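Local structure of Dhd127_b (Synthetic construct, 6DLM) at residues S64-N67 and V68-E72; T28-E31 and L32-I35. The protein is a computationally designed helical hairpin that pairs with its partner chain, Dhd127_a, to form a coiled-coil heterodimer. All coordinates share one frame; numbering follows the deposited sequence.

Contact 1. Residues S64-N67 and V68-E72; sequences SDRN and VRLLE
Residues Ser64-Asn67 and Val68-Glu72 are successive turns of helix 44-75, joined by four i to i+4 backbone hydrogen bonds. Val68 N to Ser64 O and Leu71 N to Asn67 O each measure 2.8 Å; Arg69 N to Asp65 O and Leu70 N to Arg66 O are slightly longer. Arg69 folds back along the helix: its chain bends at chi3 (-68°), which sets one guanidinium face over Arg66 CA and Asp65 O, both displaced toward the rim of the group, with NH2 3.5 Å from Arg66 CB. The Arg66 and Arg69 side chains cross at about a right angle, their guanidinium planes 80° apart. Arg66 instead turns to its neighbour, NH1 donating to Asn67 OD1 over 2.8 Å (N-H...O 152°) with the oxygen in the guanidinium plane. Asn67 OD1 also hydrogen-bonds with Ser14 OG on helix 7-37, and Asp65 OD1 forms a salt bridge to Arg61 NH1. Val68 CG2 lies 3.2 Å from Ser64 O; farther out Val68 packs on Gln16 and Leu71 on Leu8 of the Dhd127_a chain. Two bonds on Asn67 OD1 thus hold a buried amide and link helix 44-75 to helix 7-37 within the chain.

Contact 2. Residues T28-E31 and L32-I35; sequences TQKE and LLEI
Glu31 and Ile35 meet in an i to i+4 contact within one helix, close to the C-terminal end of helix 7-37 and just ahead of the connection to helix 44-75. Four backbone hydrogen bonds define the helical geometry, among them Ile35 N to Glu31 O at 2.9 Å and Leu32 N to Thr28 O at 3.1 Å. The two side chains lie alongside each other, pointing the same way. With chi1 at 176° the Glu31 chain leaves opposite its backbone N and runs on extended, bringing CG 3.7 Å from Ile35 CD1, and OE2 continues past the same methyl to a salt bridge with Arg45 NE. With Ile35 cut back to an alanine, CD1 is gone from beside Glu31, whose chain would probably be freer to swing away from Arg45, and a gap would be likely to open against Val46. Gln29 and Leu32 also run side by side: the amide NE2 lies 3.8 Å from Leu32 CD2, and it donates to Ser53 OG and to Ser29 OG of the Dhd127_a chain. Lys30, bent at chi2 and chi3, passes its CD 4.1 Å from Glu34 CG; the charged ends, NZ and Glu34 OE2, stay 6.1 Å apart, so this is aliphatic contact and at most a weak electrostatic attraction. The chemistry is therefore divided: leucine and isoleucine methyls serve the packing, Glu31 ties the two helices of the hairpin, and the buried Gln29 amide carries a hydrogen-bonded link across the subunit boundary.

In the fold
Contacts 1 and 2 lie on the two helices of one hairpin, contact 2 late in helix 7-37 and contact 1 late in helix 44-75. Because the helices run back against each other, the two sites fall toward opposite ends of the hairpin: their centres are 29 Å apart, on opposite sides of the chain's centre, and their nearest atoms remain about 16 Å apart. Each still touches the other helix, contact 1 against Leu18 and Ile11 of helix 7-37, contact 2 against Leu49 and Val46 of helix 44-75. Both also reach the Dhd127_a chain, and each holds a buried amide hydrogen-bonded to serine, within the chain in contact 1 and also across to Dhd127_a in contact 2, consistent with polar groups being distributed along the designed heterodimer.

Contact 1. Residues S64-N67 and V68-E72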
ATOM      1  N   SER B  64      -5.271   1.151   8.725  1.00 15.60           N
ATOM      2  CA  SER B  64      -4.756  -0.198   8.865  1.00 16.32           C
ATOM      3  C   SER B  64      -4.560  -0.574  10.338  1.00 11.84           C
ATOM      4  O   SER B  64      -4.967  -1.640  10.750  1.00 15.59           O
ATOM      5  CB  SER B  64      -3.424  -0.319   8.137  1.00 16.61           C
ATOM      6  OG  SER B  64      -2.832  -1.574   8.355  1.00 20.83           O
ATOM      7  N   ASP B  65      -3.995   0.331  11.123  1.00 15.49           N
ATOM      8  CA  ASP B  65      -3.793   0.060  12.537  1.00 16.63           C
ATOM      9  C   ASP B  65      -5.141  -0.226  13.213  1.00 14.93           C
ATOM     10  O   ASP B  65      -5.247  -1.147  14.005  1.00 16.47           O
ATOM     11  CB  ASP B  65      -3.155   1.266  13.222  1.00 17.68           C
ATOM     12  CG  ASP B  65      -1.663   1.382  12.961  1.00 21.15           C
ATOM     13  OD1 ASP B  65      -1.091   0.495  12.316  1.00 15.03           O
ATOM     14  OD2 ASP B  65      -1.063   2.367  13.423  1.00 17.61           O
ATOM     15  N   ARG B  66      -6.155   0.555  12.871  1.00 16.31           N
ATOM     16  CA  ARG B  66      -7.482   0.351  13.431  1.00 17.60           C
ATOM     17  C   ARG B  66      -8.080  -0.994  13.009  1.00 15.82           C
ATOM     18  O   ARG B  66      -8.632  -1.710  13.823  1.00 19.44           O
ATOM     19  CB  ARG B  66      -8.398   1.488  13.008  1.00 17.90           C
ATOM     20  CG  ARG B  66      -9.837   1.320  13.439  1.00 16.79           C
ATOM     21  CD  ARG B  66     -10.749   1.226  12.232  1.00 27.63           C
ATOM     22  NE  ARG B  66     -10.918   2.509  11.568  1.00 25.45           N
ATOM     23  CZ  ARG B  66     -10.978   2.672  10.251  1.00 20.85           C
ATOM     24  NH1 ARG B  66     -10.695   1.675   9.431  1.00 22.04           N
ATOM     25  NH2 ARG B  66     -11.308   3.847   9.755  1.00 29.71           N
ATOM     26  N   ASN B  67      -7.954  -1.330  11.733  1.00 14.41           N
ATOM     27  CA  ASN B  67      -8.452  -2.613  11.228  1.00 14.64           C
ATOM     28  C   ASN B  67      -7.740  -3.798  11.886  1.00 13.72           C
ATOM     29  O   ASN B  67      -8.363  -4.798  12.185  1.00 17.10           O
ATOM     30  CB  ASN B  67      -8.315  -2.694   9.714  1.00 15.78           C
ATOM     31  CG  ASN B  67      -9.210  -1.705   9.002  1.00 21.61           C
ATOM     32  OD1 ASN B  67     -10.056  -1.084   9.613  1.00 21.96           O
ATOM     33  ND2 ASN B  67      -9.025  -1.566   7.710  1.00 22.03           N
ATOM     34  N   VAL B  68      -6.443  -3.667  12.090  1.00 13.42           N
ATOM     35  CA  VAL B  68      -5.689  -4.707  12.766  1.00 14.16           C
ATOM     36  C   VAL B  68      -6.196  -4.896  14.206  1.00 15.06           C
ATOM     37  O   VAL B  68      -6.333  -6.018  14.657  1.00 16.46           O
ATOM     38  CB  VAL B  68      -4.194  -4.392  12.763  1.00 14.97           C
ATOM     39  CG1 VAL B  68      -3.448  -5.323  13.700  1.00 17.16           C
ATOM     40  CG2 VAL B  68      -3.665  -4.493  11.343  1.00 17.40           C
ATOM     41  N   ARG B  69      -6.499  -3.803  14.894  1.00 15.37           N
ATOM     42  CA  ARG B  69      -7.027  -3.926  16.244  1.00 16.46           C
ATOM     43  C   ARG B  69      -8.352  -4.702  16.215  1.00 16.90           C
ATOM     44  O   ARG B  69      -8.549  -5.597  17.014  1.00 15.28           O
ATOM     45  CB  ARG B  69      -7.283  -2.552  16.858  1.00 19.62           C
ATOM     46  CG  ARG B  69      -6.041  -1.744  17.165  1.00 22.00           C
ATOM     47  CD  ARG B  69      -6.345  -0.596  18.116  1.00 19.43           C
ATOM     48  NE  ARG B  69      -7.172   0.425  17.495  1.00 20.11           N
ATOM     49  CZ  ARG B  69      -6.694   1.463  16.821  1.00 29.75           C
ATOM     50  NH1 ARG B  69      -5.389   1.618  16.680  1.00 24.82           N
ATOM     51  NH2 ARG B  69      -7.519   2.342  16.288  1.00 27.28           N
ATOM     52  N   LEU B  70      -9.228  -4.350  15.287  1.00 14.84           N
ATOM     53  CA  LEU B  70     -10.502  -5.043  15.142  1.00 19.62           C
ATOM     54  C   LEU B  70     -10.322  -6.517  14.767  1.00 17.47           C
ATOM     55  O   LEU B  70     -11.001  -7.366  15.311  1.00 17.65           O
ATOM     56  CB  LEU B  70     -11.377  -4.345  14.109  1.00 20.80           C
ATOM     57  CG  LEU B  70     -11.696  -2.896  14.455  1.00 36.31           C
ATOM     58  CD1 LEU B  70     -12.542  -2.252  13.375  1.00 41.92           C
ATOM     59  CD2 LEU B  70     -12.384  -2.801  15.805  1.00 51.65           C
ATOM     60  N   LEU B  71      -9.392  -6.808  13.865  1.00 14.28           N
ATOM     61  CA  LEU B  71      -9.142  -8.194  13.487  1.00 17.73           C
ATOM     62  C   LEU B  71      -8.689  -9.030  14.692  1.00 18.62           C
ATOM     63  O   LEU B  71      -9.130 -10.155  14.855  1.00 22.43           O
ATOM     64  CB  LEU B  71      -8.080  -8.265  12.387  1.00 13.10           C
ATOM     65  CG  LEU B  71      -8.582  -7.873  10.998  1.00 12.61           C
ATOM     66  CD1 LEU B  71      -7.443  -7.664  10.018  1.00 17.58           C
ATOM     67  CD2 LEU B  71      -9.550  -8.910  10.470  1.00 18.86           C
ATOM     68  N   GLU B  72      -7.795  -8.498  15.514  1.00 15.29           N
ATOM     69  CA  GLU B  72      -7.381  -9.185  16.725  1.00 15.04           C
ATOM     70  C   GLU B  72      -8.553  -9.375  17.722  1.00 26.04           C
ATOM     71  O   GLU B  72      -8.593 -10.381  18.402  1.00 25.08           O
ATOM     72  CB  GLU B  72      -6.196  -8.467  17.377  1.00 17.93           C
ATOM     73  CG  GLU B  72      -4.882  -8.607  16.605  1.00 26.44           C
ATOM     74  CD  GLU B  72      -4.283 -10.007  16.664  1.00 29.17           C
ATOM     75  OE1 GLU B  72      -3.398 -10.326  15.848  1.00 20.36           O
ATOM     76  OE2 GLU B  72      -4.702 -10.795  17.520  1.00 23.71           O
TER

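Contact 2. Residues T28-E31 and L32-I35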
ATOM      1  N   THR B  28      -0.838   7.081  -7.589  1.00 11.70           N
ATOM      2  CA  THR B  28      -0.067   8.297  -7.427  1.00 13.02           C
ATOM      3  C   THR B  28       1.436   7.997  -7.584  1.00  9.25           C
ATOM      4  O   THR B  28       2.134   8.703  -8.273  1.00 12.89           O
ATOM      5  CB  THR B  28      -0.304   8.878  -6.030  1.00 21.47           C
ATOM      6  OG1 THR B  28      -1.698   9.133  -5.857  1.00 15.26           O
ATOM      7  CG2 THR B  28       0.480  10.136  -5.846  1.00 17.58           C
ATOM      8  N   GLN B  29       1.895   6.939  -6.944  1.00 13.22           N
ATOM      9  CA  GLN B  29       3.281   6.508  -7.071  1.00  9.71           C
ATOM     10  C   GLN B  29       3.642   6.060  -8.504  1.00  9.53           C
ATOM     11  O   GLN B  29       4.755   6.284  -8.956  1.00 13.16           O
ATOM     12  CB  GLN B  29       3.594   5.442  -6.032  1.00 15.90           C
ATOM     13  CG  GLN B  29       3.688   6.039  -4.643  1.00 14.55           C
ATOM     14  CD  GLN B  29       5.003   6.773  -4.428  1.00 13.96           C
ATOM     15  OE1 GLN B  29       6.053   6.271  -4.772  1.00 12.86           O
ATOM     16  NE2 GLN B  29       4.936   7.961  -3.852  1.00 15.83           N
ATOM     17  N   LYS B  30       2.737   5.375  -9.192  1.00 12.15           N
ATOM     18  CA  LYS B  30       2.994   5.004 -10.572  1.00 15.06           C
ATOM     19  C   LYS B  30       3.156   6.256 -11.465  1.00 13.53           C
ATOM     20  O   LYS B  30       4.027   6.276 -12.316  1.00 14.92           O
ATOM     21  CB  LYS B  30       1.885   4.104 -11.100  1.00 11.22           C
ATOM     22  CG  LYS B  30       2.187   3.518 -12.466  1.00 28.06           C
ATOM     23  CD  LYS B  30       3.526   2.800 -12.494  1.00 38.81           C
ATOM     24  CE  LYS B  30       3.503   1.550 -11.628  1.00 67.63           C
ATOM     25  NZ  LYS B  30       4.642   0.624 -11.883  1.00 52.54           N
ATOM     26  N   GLU B  31       2.324   7.271 -11.282  1.00 10.58           N
ATOM     27  CA  GLU B  31       2.505   8.478 -12.088  1.00 14.17           C
ATOM     28  C   GLU B  31       3.892   9.077 -11.799  1.00 17.57           C
ATOM     29  O   GLU B  31       4.606   9.439 -12.719  1.00 14.11           O
ATOM     30  CB  GLU B  31       1.426   9.526 -11.813  1.00 15.39           C
ATOM     31  CG  GLU B  31       1.644  10.835 -12.565  1.00 13.99           C
ATOM     32  CD  GLU B  31       0.638  11.924 -12.217  1.00 12.68           C
ATOM     33  OE1 GLU B  31      -0.386  11.612 -11.608  1.00 18.34           O
ATOM     34  OE2 GLU B  31       0.859  13.088 -12.574  1.00 17.57           O
ATOM     35  N   LEU B  32       4.269   9.104 -10.533  1.00 11.89           N
ATOM     36  CA  LEU B  32       5.562   9.643 -10.155  1.00 12.70           C
ATOM     37  C   LEU B  32       6.697   8.857 -10.818  1.00  8.75           C
ATOM     38  O   LEU B  32       7.591   9.443 -11.396  1.00 12.84           O
ATOM     39  CB  LEU B  32       5.682   9.584  -8.633  1.00 12.89           C
ATOM     40  CG  LEU B  32       6.990   9.971  -7.959  1.00 20.21           C
ATOM     41  CD1 LEU B  32       7.394  11.377  -8.334  1.00 25.80           C
ATOM     42  CD2 LEU B  32       6.876   9.845  -6.450  1.00 24.19           C
ATOM     43  N   LEU B  33       6.634   7.540 -10.763  1.00 14.99           N
ATOM     44  CA  LEU B  33       7.654   6.715 -11.398  1.00 12.62           C
ATOM     45  C   LEU B  33       7.693   6.878 -12.929  1.00 17.81           C
ATOM     46  O   LEU B  33       8.758   6.963 -13.512  1.00 13.29           O
ATOM     47  CB  LEU B  33       7.437   5.257 -11.044  1.00 16.92           C
ATOM     48  CG  LEU B  33       8.344   4.265 -11.756  1.00 24.03           C
ATOM     49  CD1 LEU B  33       9.811   4.552 -11.477  1.00 29.01           C
ATOM     50  CD2 LEU B  33       7.974   2.860 -11.328  1.00 33.98           C
ATOM     51  N   GLU B  34       6.533   6.909 -13.565  1.00 15.36           N
ATOM     52  CA  GLU B  34       6.491   7.102 -15.014  1.00 16.31           C
ATOM     53  C   GLU B  34       7.075   8.467 -15.426  1.00 11.79           C
ATOM     54  O   GLU B  34       7.778   8.566 -16.412  1.00 12.86           O
ATOM     55  CB  GLU B  34       5.078   6.887 -15.546  1.00 15.76           C
ATOM     56  CG  GLU B  34       4.682   5.425 -15.465  1.00 12.75           C
ATOM     57  CD  GLU B  34       3.451   5.063 -16.275  1.00 17.67           C
ATOM     58  OE1 GLU B  34       2.520   5.866 -16.350  1.00 20.01           O
ATOM     59  OE2 GLU B  34       3.420   3.952 -16.822  1.00 25.73           O
ATOM     60  N   ILE B  35       6.762   9.503 -14.672  1.00 15.14           N
ATOM     61  CA  ILE B  35       7.336  10.810 -14.940  1.00 13.57           C
ATOM     62  C   ILE B  35       8.862  10.822 -14.745  1.00 12.96           C
ATOM     63  O   ILE B  35       9.576  11.355 -15.569  1.00 17.11           O
ATOM     64  CB  ILE B  35       6.714  11.874 -14.023  1.00 15.63           C
ATOM     65  CG1 ILE B  35       5.244  12.071 -14.374  1.00 15.90           C
ATOM     66  CG2 ILE B  35       7.472  13.181 -14.128  1.00 14.38           C
ATOM     67  CD1 ILE B  35       4.521  12.997 -13.423  1.00 19.33           C
TER